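Local coordinates for putative endonuclease/exonuclease/phosphatase family protein (Bacteroides thetaiotaomicron, PDB 3MPR), which probably acts as a metal-dependent nuclease of the DNase I-like endonuclease/exonuclease/phosphatase family, at residues Pro172-Gly177 / Ile230-Ser235. Residues are numbered along the deposited sequence; the frame is centred on the assembly and turned at random.
Sequences PAILTG and IFVSPS
Two antiparallel neighbours in one sheet of the DNase I-like sandwich meet where Leu175 pairs with Phe231: Leu175 N gives its hydrogen to Phe231 O at 2.7 Å, and Phe231 N answers to Leu175 O at 2.8 Å. The Leu175 and Phe231 side chains lie side by side on one face of the sheet, pointing the same way. Leu175 CG stands anti to its own nitrogen (chi1 166°), and CD2 comes obliquely against the Phe231 ring, 3.8 Å from Phe231 CD2; Phe191 stacks on the same ring. The opposite face looks into the interior between the two sheets of the fold, where Ile174 CG2 sits 4.0 Å from Ile230 CG2 and Thr176 CG2 lies 3.8 Å from Ile230 CG1, with Val9 of the other sheet touching both isoleucines. Thr176 turns its hydroxyl to Asn140. Past the end of strand 228-232, Ser233 carries the pairing on: its N bonds to Ala173 O at 2.9 Å, while its OG, set beside its own nitrogen (chi1 -58°), accepts the N-H of Ala173, 2.8 Å from Ala173 N, in place of a backbone carbonyl. Replacing Ser233 with an alanine would probably leave the buried Ala173 N-H without its acceptor. Farther along, Ser235 OG rests against Pro172 CB.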
ATOM      1  N   PRO A 172       1.520  21.907  16.820  1.00  9.92           N
ATOM      2  CA  PRO A 172       0.551  20.907  16.353  1.00 10.20           C
ATOM      3  C   PRO A 172       0.988  19.533  16.821  1.00  8.83           C
ATOM      4  O   PRO A 172       2.185  19.303  16.970  1.00 12.08           O
ATOM      5  CB  PRO A 172       0.663  20.981  14.821  1.00 13.57           C
ATOM      6  CG  PRO A 172       1.424  22.232  14.530  1.00 18.26           C
ATOM      7  CD  PRO A 172       2.296  22.491  15.711  1.00 12.80           C
ATOM      8  N   ALA A 173       0.037  18.636  17.047  1.00  8.35           N
ATOM      9  CA  ALA A 173       0.357  17.321  17.571  1.00  8.54           C
ATOM     10  C   ALA A 173      -0.253  16.206  16.736  1.00 10.78           C
ATOM     11  O   ALA A 173      -1.301  16.374  16.110  1.00  8.90           O
ATOM     12  CB  ALA A 173      -0.110  17.199  19.027  1.00  8.92           C
ATOM     13  N   ILE A 174       0.435  15.072  16.744  1.00  6.22           N
ATOM     14  CA  ILE A 174      -0.034  13.840  16.151  1.00  7.13           C
ATOM     15  C   ILE A 174       0.040  12.820  17.268  1.00  9.63           C
ATOM     16  O   ILE A 174       1.054  12.738  17.952  1.00 11.79           O
ATOM     17  CB  ILE A 174       0.902  13.397  15.020  1.00  7.44           C
ATOM     18  CG1 ILE A 174       0.925  14.468  13.921  1.00  6.20           C
ATOM     19  CG2 ILE A 174       0.497  11.994  14.513  1.00 10.62           C
ATOM     20  CD1 ILE A 174       1.985  14.234  12.824  1.00  7.17           C
ATOM     21  N   LEU A 175      -1.032  12.057  17.453  1.00  8.78           N
ATOM     22  CA  LEU A 175      -1.115  11.022  18.497  1.00 11.96           C
ATOM     23  C   LEU A 175      -1.482   9.675  17.883  1.00 12.60           C
ATOM     24  O   LEU A 175      -2.548   9.555  17.271  1.00 11.32           O
ATOM     25  CB  LEU A 175      -2.185  11.409  19.534  1.00  7.67           C
ATOM     26  CG  LEU A 175      -2.648  10.322  20.521  1.00  7.28           C
ATOM     27  CD1 LEU A 175      -1.525   9.891  21.441  1.00 10.81           C
ATOM     28  CD2 LEU A 175      -3.863  10.807  21.336  1.00  9.87           C
ATOM     29  N   THR A 176      -0.596   8.679  18.017  1.00  7.82           N
ATOM     30  CA  THR A 176      -0.858   7.323  17.519  1.00 10.99           C
ATOM     31  C   THR A 176      -0.964   6.374  18.694  1.00 12.34           C
ATOM     32  O   THR A 176      -0.599   6.724  19.812  1.00  8.75           O
ATOM     33  CB  THR A 176       0.300   6.805  16.621  1.00 11.62           C
ATOM     34  OG1 THR A 176       1.522   6.764  17.375  1.00 12.56           O
ATOM     35  CG2 THR A 176       0.498   7.708  15.407  1.00  7.27           C
ATOM     36  N   GLY A 177      -1.435   5.157  18.461  1.00  9.13           N
ATOM     37  CA  GLY A 177      -1.397   4.186  19.536  1.00  9.78           C
ATOM     38  C   GLY A 177      -2.363   3.045  19.363  1.00 10.50           C
ATOM     39  O   GLY A 177      -3.166   3.034  18.432  1.00  8.34           O
ATOM     40  N   ILE A 230      -5.009   7.279  14.651  1.00  7.29           N
ATOM     41  CA  ILE A 230      -4.103   8.413  14.546  1.00  9.94           C
ATOM     42  C   ILE A 230      -4.941   9.675  14.702  1.00 10.21           C
ATOM     43  O   ILE A 230      -5.770   9.979  13.851  1.00  9.22           O
ATOM     44  CB  ILE A 230      -3.342   8.408  13.210  1.00  9.88           C
ATOM     45  CG1 ILE A 230      -2.505   7.116  13.100  1.00  9.02           C
ATOM     46  CG2 ILE A 230      -2.448   9.637  13.094  1.00  7.29           C
ATOM     47  CD1 ILE A 230      -1.626   7.034  11.838  1.00  9.69           C
ATOM     48  N   PHE A 231      -4.750  10.378  15.818  1.00  8.15           N
ATOM     49  CA  PHE A 231      -5.461  11.621  16.091  1.00  6.36           C
ATOM     50  C   PHE A 231      -4.511  12.765  15.780  1.00  9.74           C
ATOM     51  O   PHE A 231      -3.305  12.659  16.046  1.00 11.77           O
ATOM     52  CB  PHE A 231      -5.847  11.699  17.571  1.00  6.62           C
ATOM     53  CG  PHE A 231      -6.840  10.647  18.012  1.00  8.42           C
ATOM     54  CD1 PHE A 231      -8.176  10.738  17.644  1.00 10.01           C
ATOM     55  CD2 PHE A 231      -6.445   9.593  18.821  1.00  9.24           C
ATOM     56  CE1 PHE A 231      -9.098   9.792  18.067  1.00 10.55           C
ATOM     57  CE2 PHE A 231      -7.356   8.644  19.246  1.00 12.90           C
ATOM     58  CZ  PHE A 231      -8.691   8.747  18.876  1.00 11.13           C
ATOM     59  N   VAL A 232      -5.034  13.858  15.230  1.00  5.33           N
ATOM     60  CA  VAL A 232      -4.183  14.991  14.888  1.00  9.21           C
ATOM     61  C   VAL A 232      -4.830  16.310  15.270  1.00  8.47           C
ATOM     62  O   VAL A 232      -6.048  16.412  15.343  1.00  9.67           O
ATOM     63  CB  VAL A 232      -3.843  15.034  13.372  1.00 10.87           C
ATOM     64  CG1 VAL A 232      -3.105  13.773  12.944  1.00  9.84           C
ATOM     65  CG2 VAL A 232      -5.100  15.225  12.536  1.00 10.35           C
ATOM     66  N   SER A 233      -4.016  17.330  15.496  1.00 11.32           N
ATOM     67  CA  SER A 233      -4.574  18.664  15.713  1.00  9.87           C
ATOM     68  C   SER A 233      -5.375  19.078  14.475  1.00 11.47           C
ATOM     69  O   SER A 233      -5.046  18.694  13.360  1.00  9.72           O
ATOM     70  CB  SER A 233      -3.451  19.674  15.995  1.00 11.71           C
ATOM     71  OG  SER A 233      -2.670  19.300  17.120  1.00 13.93           O
ATOM     72  N   PRO A 234      -6.443  19.870  14.663  1.00 11.37           N
ATOM     73  CA  PRO A 234      -7.269  20.241  13.506  1.00 12.43           C
ATOM     74  C   PRO A 234      -6.505  21.114  12.511  1.00 12.31           C
ATOM     75  O   PRO A 234      -6.968  21.296  11.389  1.00 13.15           O
ATOM     76  CB  PRO A 234      -8.429  21.037  14.123  1.00 17.60           C
ATOM     77  CG  PRO A 234      -8.358  20.783  15.602  1.00 21.34           C
ATOM     78  CD  PRO A 234      -6.945  20.426  15.927  1.00 14.97           C
ATOM     79  N   SER A 235      -5.345  21.632  12.907  1.00 10.15           N
ATOM     80  CA  SER A 235      -4.529  22.440  12.002  1.00 11.86           C
ATOM     81  C   SER A 235      -3.890  21.615  10.882  1.00 11.02           C
ATOM     82  O   SER A 235      -3.503  22.161   9.840  1.00 11.17           O
ATOM     83  CB  SER A 235      -3.463  23.216  12.783  1.00 13.48           C
ATOM     84  OG  SER A 235      -2.690  22.341  13.582  1.00 13.06           O
TER